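PDB 5UY7: peptidoglycan glycosyltransferase from Burkholderia ambifaria, which belongs to the penicillin-binding proteins and is modelled here mainly as its domain of the beta-lactamase-like clan. Local coordinates for residues 264-269 with 476-481; 273-278 with 394-399; 297-300 with 305-308; 382-387 with 462-467. All coordinates share one frame; numbering follows the deposited sequence. Where two conformers were deposited one is given.

Contact 1: 264-269 with 476-481; sequences DVFEPG and KYRASF
Arg-478 lies across one face of the Phe-266 ring, joining the five-stranded antiparallel sheet of the beta-lactamase-like fold, through strand 477-485, to the short strand 265-266. CB of Arg-478 leaves the strand on the side facing 264-269, and CG continues outward beside the carbonyl carbon of its own residue. Arg-478 CD then reaches the middle of the phenyl face in a CH-pi contact, 3.6 Å from the Phe-266 ring centroid and 12° off the ring normal. The chain bends there (chi3 -73°), which lays the guanidinium down over one rim of the ring instead of letting it run on past. Guanidinium and ring planes are only 8° apart: Arg-478 NE sits 3.4 Å from Phe-266 CD1, and Arg-478 NH1 lies 3.8 Å from Phe-266 CE1. Farther round the ring, Ser-480 OG approaches Phe-266 CE2 obliquely at 3.9 Å. Ser-497 OG, on the neighbouring strand 492-499, is hydrogen-bonded to both Arg-478 NH1 and Ser-480 OG and so ties down the polar ends. The other terminal nitrogen, Arg-478 NH2, comes within 4.3 Å of Asp-264 OD2, too far for a salt bridge though the charges probably attract. Its link across the contact runs through a water, which accepts from Arg-478 NH2 at 3.0 Å and donates to Val-265 O at 2.9 Å.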
loop_
_atom_site.group_PDB
_atom_site.type_symbol
_atom_site.label_atom_id
_atom_site.label_comp_id
_atom_site.label_asym_id
_atom_site.label_seq_id
_atom_site.Cartn_x
_atom_site.Cartn_y
_atom_site.Cartn_z
ATOM N N ASP A 264 5.089 15.011 -3.099
ATOM C CA ASP A 264 6.225 14.464 -2.368
ATOM C C ASP A 264 6.403 12.982 -2.674
ATOM O O ASP A 264 5.452 12.196 -2.583
ATOM C CB ASP A 264 6.054 14.692 -0.866
ATOM C CG ASP A 264 6.254 16.152 -0.474
ATOM O OD1 ASP A 264 6.337 17.013 -1.380
ATOM O OD2 ASP A 264 6.339 16.437 0.733
ATOM N N VAL A 265 7.627 12.596 -3.034
ATOM C CA VAL A 265 7.906 11.203 -3.347
ATOM C C VAL A 265 8.894 10.634 -2.342
ATOM O O VAL A 265 9.692 11.349 -1.727
ATOM C CB VAL A 265 8.421 10.998 -4.788
ATOM C CG1 VAL A 265 7.409 11.527 -5.785
ATOM C CG2 VAL A 265 9.768 11.650 -4.979
ATOM N N PHE A 266 8.827 9.312 -2.192
ATOM C CA PHE A 266 9.635 8.576 -1.230
ATOM C C PHE A 266 9.697 7.124 -1.670
ATOM O O PHE A 266 8.901 6.671 -2.498
ATOM C CB PHE A 266 9.055 8.671 0.185
ATOM C CG PHE A 266 7.591 8.324 0.265
ATOM C CD1 PHE A 266 6.624 9.302 0.065
ATOM C CD2 PHE A 266 7.179 7.028 0.555
ATOM C CE1 PHE A 266 5.274 8.987 0.142
ATOM C CE2 PHE A 266 5.828 6.715 0.638
ATOM C CZ PHE A 266 4.880 7.701 0.424
ATOM N N GLU A 267 10.648 6.395 -1.103
ATOM C CA GLU A 267 10.719 4.965 -1.380
ATOM C C GLU A 267 9.610 4.244 -0.620
ATOM O O GLU A 267 9.483 4.415 0.598
ATOM C CB GLU A 267 12.086 4.405 -0.999
ATOM C CG GLU A 267 13.235 4.987 -1.831
ATOM C CD GLU A 267 14.578 4.405 -1.451
ATOM O OE1 GLU A 267 15.094 4.738 -0.364
ATOM O OE2 GLU A 267 15.113 3.602 -2.237
ATOM N N PRO A 268 8.792 3.442 -1.300
ATOM C CA PRO A 268 7.626 2.840 -0.639
ATOM C C PRO A 268 7.964 1.734 0.349
ATOM O O PRO A 268 7.120 1.414 1.198
ATOM C CB PRO A 268 6.809 2.289 -1.815
ATOM C CG PRO A 268 7.851 2.073 -2.913
ATOM C CD PRO A 268 8.820 3.195 -2.750
ATOM N N GLY A 269 9.126 1.099 0.233
ATOM C CA GLY A 269 9.471 0.051 1.182
ATOM C C GLY A 269 8.492 -1.110 1.157
ATOM O O GLY A 269 7.969 -1.494 0.105
ATOM N N LYS A 476 15.577 10.394 11.265
ATOM C CA LYS A 476 14.506 10.955 10.449
ATOM C C LYS A 476 13.986 9.908 9.473
ATOM O O LYS A 476 14.757 9.318 8.709
ATOM C CB LYS A 476 14.990 12.185 9.681
ATOM N N TYR A 477 12.676 9.691 9.490
ATOM C CA TYR A 477 12.064 8.731 8.585
ATOM C C TYR A 477 10.603 9.098 8.379
ATOM O O TYR A 477 10.062 9.991 9.032
ATOM C CB TYR A 477 12.194 7.297 9.112
ATOM C CG TYR A 477 11.335 6.986 10.314
ATOM C CD1 TYR A 477 11.753 7.319 11.597
ATOM C CD2 TYR A 477 10.111 6.345 10.170
ATOM C CE1 TYR A 477 10.964 7.034 12.701
ATOM C CE2 TYR A 477 9.320 6.053 11.264
ATOM C CZ TYR A 477 9.751 6.400 12.525
ATOM O OH TYR A 477 8.965 6.108 13.614
ATOM N N ARG A 478 9.968 8.390 7.457
ATOM C CA ARG A 478 8.560 8.574 7.145
ATOM C C ARG A 478 7.856 7.237 7.315
ATOM O O ARG A 478 8.304 6.225 6.769
ATOM C CB ARG A 478 8.384 9.103 5.725
ATOM C CG ARG A 478 6.956 9.114 5.244
ATOM C CD ARG A 478 6.910 9.161 3.723
ATOM N NE ARG A 478 7.294 10.472 3.225
ATOM C CZ ARG A 478 6.430 11.450 2.982
ATOM N NH1 ARG A 478 5.130 11.253 3.186
ATOM N NH2 ARG A 478 6.863 12.620 2.531
ATOM N N ALA A 479 6.778 7.229 8.096
ATOM C CA ALA A 479 6.019 6.021 8.384
ATOM C C ALA A 479 4.716 6.076 7.603
ATOM O O ALA A 479 3.894 6.972 7.827
ATOM C CB ALA A 479 5.749 5.888 9.885
ATOM N N SER A 480 4.532 5.135 6.675
ATOM C CA SER A 480 3.326 5.105 5.858
ATOM C C SER A 480 2.598 3.776 6.005
ATOM O O SER A 480 3.184 2.759 6.379
ATOM C CB SER A 480 3.653 5.359 4.378
ATOM O OG SER A 480 4.361 6.587 4.235
ATOM N N PHE A 481 1.296 3.802 5.726
ATOM C CA PHE A 481 0.495 2.583 5.709
ATOM C C PHE A 481 -0.588 2.716 4.648
ATOM O O PHE A 481 -1.233 3.761 4.558
ATOM C CB PHE A 481 -0.149 2.326 7.081
ATOM C CG PHE A 481 -0.772 0.963 7.214
ATOM C CD1 PHE A 481 -2.053 0.716 6.722
ATOM C CD2 PHE A 481 -0.083 -0.070 7.839
ATOM C CE1 PHE A 481 -2.618 -0.546 6.834
ATOM C CE2 PHE A 481 -0.647 -1.330 7.953
ATOM C CZ PHE A 481 -1.917 -1.565 7.456
HETATM O O HOH W 1 9.175 12.960 0.600
#

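Contact 2: 273-278 with 394-399; sequences KPFTVS and ARAYTA
This is a buried helix-to-helix contact near the centre of the chain, built round an offset edge-to-face aromatic pair, Phe-275 and Tyr-397. Helix 273-282 begins just after Ser-270, which with Lys-273 fits the SxxK pattern of penicillin-binding proteins; helix 390-401 runs beside it. The axes of the two segments stay 11.2 Å apart at 35°, a wide spacing bridged by the two rings. Phe-275 turns its edge toward the face of Tyr-397, with the planes at 84° and CE2 of the phenyl 3.5 Å from CE1 of the tyrosine. Phe-275 CG stands anti to its carbonyl carbon (chi1 -67°), and from there the ring spans to the other helix. Its far corner, CZ, meets both the methyl and the backbone of Ala-396: CB and O of that alanine are each 3.6 Å away, the oxygen near the ring plane. In return, Tyr-397 passes obliquely by Pro-274, its OH 3.5 Å from CG of the proline. That hydroxyl is hydrogen-bonded to Ile-271 O, just before the helix. Within the first helix, Pro-274 O is gripped twice, by Ser-278 N and, from the opposite face of its plane, by Ser-278 OG at 2.7 Å. No hydrogen bond joins the two segments themselves: carbon surfaces and ring geometry hold them together. The bond from the Tyr-397 hydroxyl to Ile-271 O ties helix 390-401 to the residues just after Ser-270 and probably restrains the ring.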
loop_
_atom_site.group_PDB
_atom_site.type_symbol
_atom_site.label_atom_id
_atom_site.label_comp_id
_atom_site.label_asym_id
_atom_site.label_seq_id
_atom_site.Cartn_x
_atom_site.Cartn_y
_atom_site.Cartn_z
ATOM N N LYS A 273 5.605 -5.013 -1.154
ATOM C CA LYS A 273 5.696 -6.471 -1.115
ATOM C C LYS A 273 4.435 -7.148 -1.644
ATOM O O LYS A 273 4.565 -8.166 -2.354
ATOM C CB LYS A 273 6.040 -6.926 0.313
ATOM C CG LYS A 273 7.467 -6.560 0.699
ATOM C CD LYS A 273 7.757 -6.679 2.207
ATOM C CE LYS A 273 9.224 -6.387 2.447
ATOM N NZ LYS A 273 9.588 -6.146 3.898
ATOM N N PRO A 274 3.221 -6.650 -1.387
ATOM C CA PRO A 274 2.040 -7.297 -1.978
ATOM C C PRO A 274 2.024 -7.274 -3.494
ATOM O O PRO A 274 1.403 -8.158 -4.090
ATOM C CB PRO A 274 0.874 -6.492 -1.395
ATOM C CG PRO A 274 1.400 -6.030 -0.088
ATOM C CD PRO A 274 2.815 -5.661 -0.363
ATOM N N PHE A 275 2.663 -6.290 -4.136
ATOM C CA PHE A 275 2.658 -6.264 -5.597
ATOM C C PHE A 275 3.658 -7.253 -6.170
ATOM O O PHE A 275 3.403 -7.862 -7.214
ATOM C CB PHE A 275 2.936 -4.849 -6.117
ATOM C CG PHE A 275 1.829 -3.888 -5.803
ATOM C CD1 PHE A 275 0.607 -3.994 -6.447
ATOM C CD2 PHE A 275 1.992 -2.909 -4.833
ATOM C CE1 PHE A 275 -0.442 -3.134 -6.138
ATOM C CE2 PHE A 275 0.947 -2.043 -4.521
ATOM C CZ PHE A 275 -0.270 -2.159 -5.180
ATOM N N THR A 276 4.806 -7.414 -5.510
ATOM C CA THR A 276 5.737 -8.473 -5.892
ATOM C C THR A 276 5.039 -9.823 -5.891
ATOM O O THR A 276 5.141 -10.599 -6.852
ATOM C CB THR A 276 6.919 -8.493 -4.923
ATOM O OG1 THR A 276 7.607 -7.238 -4.990
ATOM C CG2 THR A 276 7.892 -9.610 -5.280
ATOM N N VAL A 277 4.298 -10.099 -4.813
ATOM C CA VAL A 277 3.595 -11.365 -4.678
ATOM C C VAL A 277 2.441 -11.437 -5.666
ATOM O O VAL A 277 2.242 -12.469 -6.323
ATOM C CB VAL A 277 3.124 -11.546 -3.223
ATOM C CG1 VAL A 277 2.079 -12.651 -3.130
ATOM C CG2 VAL A 277 4.315 -11.842 -2.329
ATOM N N SER A 278 1.673 -10.345 -5.812
ATOM C CA SER A 278 0.575 -10.338 -6.778
ATOM C C SER A 278 1.055 -10.740 -8.166
ATOM O O SER A 278 0.429 -11.568 -8.841
ATOM C CB SER A 278 -0.078 -8.955 -6.843
ATOM O OG SER A 278 -0.767 -8.638 -5.648
ATOM N N ALA A 394 -2.011 4.895 -3.005
ATOM C CA ALA A 394 -3.441 4.714 -2.773
ATOM C C ALA A 394 -4.121 4.191 -4.030
ATOM O O ALA A 394 -4.894 3.226 -3.975
ATOM C CB ALA A 394 -4.079 6.027 -2.317
ATOM N N ARG A 395 -3.807 4.787 -5.186
ATOM C CA ARG A 395 -4.391 4.328 -6.443
ATOM C C ARG A 395 -3.974 2.896 -6.753
ATOM O O ARG A 395 -4.808 2.065 -7.143
ATOM C CB ARG A 395 -3.984 5.268 -7.580
ATOM C CG ARG A 395 -4.441 4.812 -8.955
ATOM C CD ARG A 395 -4.045 5.815 -10.036
ATOM N NE ARG A 395 -2.608 6.079 -10.040
ATOM C CZ ARG A 395 -2.016 7.001 -10.793
ATOM N NH1 ARG A 395 -2.733 7.759 -11.614
ATOM N NH2 ARG A 395 -0.703 7.166 -10.724
ATOM N N ALA A 396 -2.685 2.588 -6.581
ATOM C CA ALA A 396 -2.212 1.231 -6.846
ATOM C C ALA A 396 -2.958 0.200 -6.004
ATOM O O ALA A 396 -3.306 -0.879 -6.502
ATOM C CB ALA A 396 -0.704 1.143 -6.600
ATOM N N TYR A 397 -3.238 0.513 -4.731
ATOM C CA TYR A 397 -3.915 -0.472 -3.886
ATOM C C TYR A 397 -5.366 -0.696 -4.306
ATOM O O TYR A 397 -5.945 -1.728 -3.947
ATOM C CB TYR A 397 -3.816 -0.076 -2.402
ATOM C CG TYR A 397 -2.628 -0.741 -1.722
ATOM C CD1 TYR A 397 -1.323 -0.356 -2.027
ATOM C CD2 TYR A 397 -2.807 -1.782 -0.814
ATOM C CE1 TYR A 397 -0.226 -0.987 -1.444
ATOM C CE2 TYR A 397 -1.717 -2.408 -0.216
ATOM C CZ TYR A 397 -0.431 -2.000 -0.533
ATOM O OH TYR A 397 0.644 -2.643 0.057
ATOM N N THR A 398 -5.965 0.224 -5.078
ATOM C CA THR A 398 -7.307 -0.063 -5.575
ATOM C C THR A 398 -7.289 -1.250 -6.521
ATOM O O THR A 398 -8.307 -1.922 -6.655
ATOM C CB THR A 398 -7.966 1.146 -6.274
ATOM O OG1 THR A 398 -7.281 1.462 -7.503
ATOM C CG2 THR A 398 -8.014 2.369 -5.331
ATOM N N ALA A 399 -6.148 -1.544 -7.158
ATOM C CA ALA A 399 -6.085 -2.713 -8.027
ATOM C C ALA A 399 -6.270 -3.987 -7.224
ATOM O O ALA A 399 -6.917 -4.929 -7.686
ATOM C CB ALA A 399 -4.758 -2.747 -8.787
#

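Contact 3: 297-300 with 305-308; sequences GHFV and PITD
Ile-306 CD1 meets the Phe-299 ring at its edge, close to the ring plane and 4.2 Å from CD2. The imidazole of His-298 is likewise engaged at an edge: a water lies in its plane, 2.8 Å from ND1, and is 2.6 Å from Thr-307 OG1. These residues belong to a tight beta hairpin, strands 298-301 and 304-307, whose side chains alternate between two surfaces. His-298 with Thr-307 and Val-300 with Pro-305 form non-hydrogen-bonded pairs on one, Phe-299 with Ile-306 the hydrogen-bonded pair on the other. In that central pair both backbone bonds are 2.8 Å, yet they differ in shape. Ile-306 N points almost straight at Phe-299 O (172° at the hydrogen) but from above the carbonyl plane, whereas the bond from Phe-299 N to Ile-306 O is bent at the hydrogen (139°), although the donor lies nearly in line with the C=O. At the base, Asp-308 N donates to Gly-297 O at 3.0 Å. Gly-297 sits at positive phi where the chain enters the strand. The Phe-299 ring, like the Ile-306 side chain, rests against helix 326-333. The chemistry thus divides the hairpin. On the surface of His-298 and Thr-307, which touch a crystal neighbour, a water links these two polar side chains, while Val-300 and Pro-305 add apolar groups. Backbone bonds hold the strands together; Phe-299, Ile-306 and the Asp-308 carboxylate, hydrogen-bonded to Ser-325 OG and Ile-327 N, attach the hairpin to helix 326-333 and its start.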
loop_
_atom_site.group_PDB
_atom_site.type_symbol
_atom_site.label_atom_id
_atom_site.label_comp_id
_atom_site.label_asym_id
_atom_site.label_seq_id
_atom_site.Cartn_x
_atom_site.Cartn_y
_atom_site.Cartn_z
ATOM N N GLY A 297 17.106 -15.508 8.239
ATOM C CA GLY A 297 16.924 -14.089 8.004
ATOM C C GLY A 297 18.132 -13.359 7.473
ATOM O O GLY A 297 18.185 -12.131 7.554
ATOM N N HIS A 298 19.111 -14.078 6.931
ATOM C CA HIS A 298 20.252 -13.481 6.256
ATOM C C HIS A 298 20.369 -14.122 4.886
ATOM O O HIS A 298 20.309 -15.350 4.770
ATOM C CB HIS A 298 21.552 -13.686 7.045
ATOM C CG HIS A 298 21.478 -13.214 8.462
ATOM N ND1 HIS A 298 21.605 -11.886 8.813
ATOM C CD2 HIS A 298 21.293 -13.893 9.618
ATOM C CE1 HIS A 298 21.501 -11.770 10.126
ATOM N NE2 HIS A 298 21.307 -12.971 10.636
ATOM N N PHE A 299 20.529 -13.295 3.858
ATOM C CA PHE A 299 20.668 -13.769 2.490
ATOM C C PHE A 299 21.709 -12.910 1.785
ATOM O O PHE A 299 21.931 -11.754 2.154
ATOM C CB PHE A 299 19.311 -13.719 1.764
ATOM C CG PHE A 299 19.307 -14.364 0.404
ATOM C CD1 PHE A 299 19.654 -15.695 0.242
ATOM C CD2 PHE A 299 18.882 -13.648 -0.705
ATOM C CE1 PHE A 299 19.621 -16.288 -1.011
ATOM C CE2 PHE A 299 18.844 -14.235 -1.959
ATOM C CZ PHE A 299 19.214 -15.557 -2.111
ATOM N N VAL A 300 22.368 -13.490 0.783
ATOM C CA VAL A 300 23.342 -12.769 -0.026
ATOM C C VAL A 300 22.976 -12.950 -1.489
ATOM O O VAL A 300 22.769 -14.078 -1.947
ATOM C CB VAL A 300 24.786 -13.245 0.235
ATOM C CG1 VAL A 300 25.744 -12.493 -0.664
ATOM C CG2 VAL A 300 25.153 -13.034 1.688
ATOM N N PRO A 305 24.023 -8.013 0.927
ATOM C CA PRO A 305 23.216 -8.649 1.969
ATOM C C PRO A 305 21.766 -8.203 1.905
ATOM O O PRO A 305 21.455 -7.017 1.763
ATOM C CB PRO A 305 23.883 -8.177 3.264
ATOM C CG PRO A 305 24.411 -6.822 2.916
ATOM C CD PRO A 305 24.818 -6.888 1.455
ATOM N N ILE A 306 20.871 -9.179 2.013
ATOM C CA ILE A 306 19.445 -8.940 2.149
ATOM C C ILE A 306 19.020 -9.547 3.478
ATOM O O ILE A 306 19.386 -10.687 3.786
ATOM C CB ILE A 306 18.670 -9.539 0.964
ATOM C CG1 ILE A 306 19.191 -8.903 -0.331
ATOM C CG2 ILE A 306 17.180 -9.297 1.125
ATOM C CD1 ILE A 306 18.677 -9.534 -1.596
ATOM N N THR A 307 18.281 -8.779 4.277
ATOM C CA THR A 307 18.090 -9.090 5.686
ATOM C C THR A 307 16.617 -9.015 6.067
ATOM O O THR A 307 15.915 -8.080 5.666
ATOM C CB THR A 307 18.892 -8.113 6.558
ATOM O OG1 THR A 307 20.273 -8.165 6.185
ATOM C CG2 THR A 307 18.756 -8.464 8.023
ATOM N N ASP A 308 16.156 -9.998 6.845
ATOM C CA ASP A 308 14.848 -9.943 7.484
ATOM C C ASP A 308 14.994 -9.464 8.925
ATOM O O ASP A 308 16.090 -9.461 9.492
ATOM C CB ASP A 308 14.157 -11.308 7.458
ATOM C CG ASP A 308 13.668 -11.691 6.077
ATOM O OD1 ASP A 308 13.757 -10.854 5.154
ATOM O OD2 ASP A 308 13.166 -12.824 5.925
HETATM O O HOH W 2 22.053 -9.925 6.915
#

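Contact 4: 382-387 with 462-467; sequences YGYGLS and SGTAYK. With SO4 (sulfate ion), chain B.
The Tyr-384 hydroxyl donates a hydrogen bond to the backbone oxygen of Thr-464, on strand 459-466 at one edge of the five-stranded sheet in this beta-lactamase-like fold. The tight part is this one bond: Tyr-384 OH lies 2.6 Å from Thr-464 O and meets the carbonyl almost end-on (163° at the oxygen), with the oxygen near the plane of the tyrosine ring. Tyr-384 leaves the loop just after Gly-383, the C-prime residue of the Schellman motif that closes helix 374-381, and its ring spans the distance to the strand. The other side is looser and filled by small polar species. A sulfate ion, probably from the crystallisation liquor, lies beside Ser-462 and Thr-464; Lys-461, Ser-462 and Gly-463 fit a K(T/S)G-type motif. Ser-462 OG donates to sulfate O1 at 3.0 Å in one of two conformers, so this bond is less certain; Thr-464 OG1 makes only a weak bond to O3. Ser-270 OG also binds the ion. One water joins the two sides, accepting from Thr-464 N at 2.9 Å and donating both to Tyr-384 OH, 2.9 Å away, and to sulfate O4, 2.6 Å away.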
loop_
_atom_site.group_PDB
_atom_site.type_symbol
_atom_site.label_atom_id
_atom_site.label_comp_id
_atom_site.label_asym_id
_atom_site.label_seq_id
_atom_site.Cartn_x
_atom_site.Cartn_y
_atom_site.Cartn_z
ATOM N N TYR A 382 11.178 -5.316 -2.537
ATOM C CA TYR A 382 10.769 -4.889 -1.209
ATOM C C TYR A 382 10.783 -3.371 -1.072
ATOM O O TYR A 382 10.862 -2.848 0.043
ATOM C CB TYR A 382 11.596 -5.582 -0.114
ATOM C CG TYR A 382 13.117 -5.538 -0.163
ATOM C CD1 TYR A 382 13.847 -6.523 -0.821
ATOM C CD2 TYR A 382 13.818 -4.565 0.531
ATOM C CE1 TYR A 382 15.236 -6.508 -0.823
ATOM C CE2 TYR A 382 15.204 -4.539 0.531
ATOM C CZ TYR A 382 15.908 -5.509 -0.148
ATOM O OH TYR A 382 17.285 -5.477 -0.134
ATOM N N GLY A 383 10.662 -2.657 -2.190
ATOM C CA GLY A 383 10.252 -1.261 -2.166
ATOM C C GLY A 383 11.340 -0.212 -2.131
ATOM O O GLY A 383 11.040 0.952 -1.845
ATOM N N TYR A 384 12.587 -0.563 -2.413
ATOM C CA TYR A 384 13.651 0.426 -2.431
ATOM C C TYR A 384 14.291 0.457 -3.809
ATOM O O TYR A 384 14.329 -0.555 -4.512
ATOM C CB TYR A 384 14.677 0.134 -1.330
ATOM C CG TYR A 384 14.034 0.238 0.032
ATOM C CD1 TYR A 384 13.754 1.481 0.588
ATOM C CD2 TYR A 384 13.641 -0.896 0.735
ATOM C CE1 TYR A 384 13.137 1.593 1.820
ATOM C CE2 TYR A 384 13.022 -0.792 1.975
ATOM C CZ TYR A 384 12.775 0.462 2.511
ATOM O OH TYR A 384 12.154 0.591 3.738
ATOM N N GLY A 385 14.781 1.633 -4.196
ATOM C CA GLY A 385 15.281 1.833 -5.541
ATOM C C GLY A 385 14.255 2.342 -6.528
ATOM O O GLY A 385 14.545 2.390 -7.730
ATOM N N LEU A 386 13.056 2.682 -6.062
ATOM C CA LEU A 386 12.066 3.419 -6.831
ATOM C C LEU A 386 11.405 4.396 -5.871
ATOM O O LEU A 386 11.457 4.215 -4.653
ATOM C CB LEU A 386 11.010 2.499 -7.468
ATOM C CG LEU A 386 9.913 1.891 -6.577
ATOM C CD1 LEU A 386 8.914 1.126 -7.434
ATOM C CD2 LEU A 386 10.463 0.973 -5.487
ATOM N N SER A 387 10.782 5.435 -6.415
ATOM C CA SER A 387 10.091 6.406 -5.573
ATOM C C SER A 387 8.674 6.617 -6.082
ATOM O O SER A 387 8.401 6.509 -7.282
ATOM C CB SER A 387 10.833 7.748 -5.505
ATOM O OG SER A 387 10.904 8.358 -6.776
ATOM N N SER A 462 2.387 -1.694 6.051
ATOM C CA SER A 462 3.207 -0.579 6.496
ATOM C C SER A 462 4.485 -0.509 5.670
ATOM O O SER A 462 4.936 -1.502 5.089
ATOM C CB SER A 462 3.563 -0.726 7.977
ATOM O OG SER A 462 4.448 -1.814 8.172
ATOM N N GLY A 463 5.061 0.685 5.620
ATOM C CA GLY A 463 6.348 0.884 4.976
ATOM C C GLY A 463 7.054 2.049 5.628
ATOM O O GLY A 463 6.415 2.966 6.152
ATOM N N THR A 464 8.388 2.009 5.607
ATOM C CA THR A 464 9.189 3.079 6.187
ATOM C C THR A 464 10.224 3.554 5.179
ATOM O O THR A 464 10.876 2.745 4.516
ATOM C CB THR A 464 9.893 2.623 7.471
ATOM O OG1 THR A 464 10.820 1.578 7.161
ATOM C CG2 THR A 464 8.888 2.108 8.480
ATOM N N ALA A 465 10.378 4.870 5.071
ATOM C CA ALA A 465 11.399 5.470 4.223
ATOM C C ALA A 465 12.303 6.334 5.086
ATOM O O ALA A 465 11.821 7.203 5.815
ATOM C CB ALA A 465 10.769 6.308 3.107
ATOM N N TYR A 466 13.605 6.101 5.005
ATOM C CA TYR A 466 14.555 6.857 5.805
ATOM C C TYR A 466 15.102 8.030 5.003
ATOM O O TYR A 466 15.217 7.969 3.776
ATOM C CB TYR A 466 15.689 5.950 6.289
ATOM C CG TYR A 466 15.181 4.799 7.129
ATOM C CD1 TYR A 466 14.786 3.603 6.538
ATOM C CD2 TYR A 466 15.069 4.916 8.507
ATOM C CE1 TYR A 466 14.307 2.554 7.297
ATOM C CE2 TYR A 466 14.593 3.873 9.276
ATOM C CZ TYR A 466 14.212 2.693 8.666
ATOM O OH TYR A 466 13.737 1.650 9.426
ATOM N N LYS A 467 15.423 9.110 5.710
ATOM C CA LYS A 467 15.899 10.328 5.068
ATOM C C LYS A 467 17.419 10.324 4.919
ATOM O O LYS A 467 18.118 9.550 5.575
ATOM C CB LYS A 467 15.450 11.558 5.860
HETATM S S SO4 B . 8.351 -1.772 7.788
HETATM O O1 SO4 B . 7.215 -0.846 7.796
HETATM O O2 SO4 B . 7.974 -3.021 8.438
HETATM O O3 SO4 B . 9.453 -1.152 8.520
HETATM O O4 SO4 B . 8.814 -2.069 6.438
HETATM O O HOH W 3 9.545 -0.484 4.549
#

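In the fold
Contacts 1 and 4 are close companions, their centres 6 Å apart: Arg-478 N bonds to Ala-465 O (2.7 Å) between neighbouring strands, and Glu-267 OE2 accepts from Gly-385 N (2.8 Å) between segments 264-269 and 382-387. Contact 2 lies about 14 Å from contact 4, centre to centre, yet Lys-273 CE packs 3.6 Å from Tyr-382 CB. The same tyrosine reaches contact 3, where Tyr-382 CE1 is 3.9 Å from Ile-306 CG2, although the centres of contacts 3 and 4 are about 17 Å apart. Tyr-382 therefore touches both helix 273-282 and the peripheral hairpin. The sulfate beside 462-464 and Ser-270 marks the probable active-site cleft between sheet and helices, bordered by segments of contacts 2 and 4.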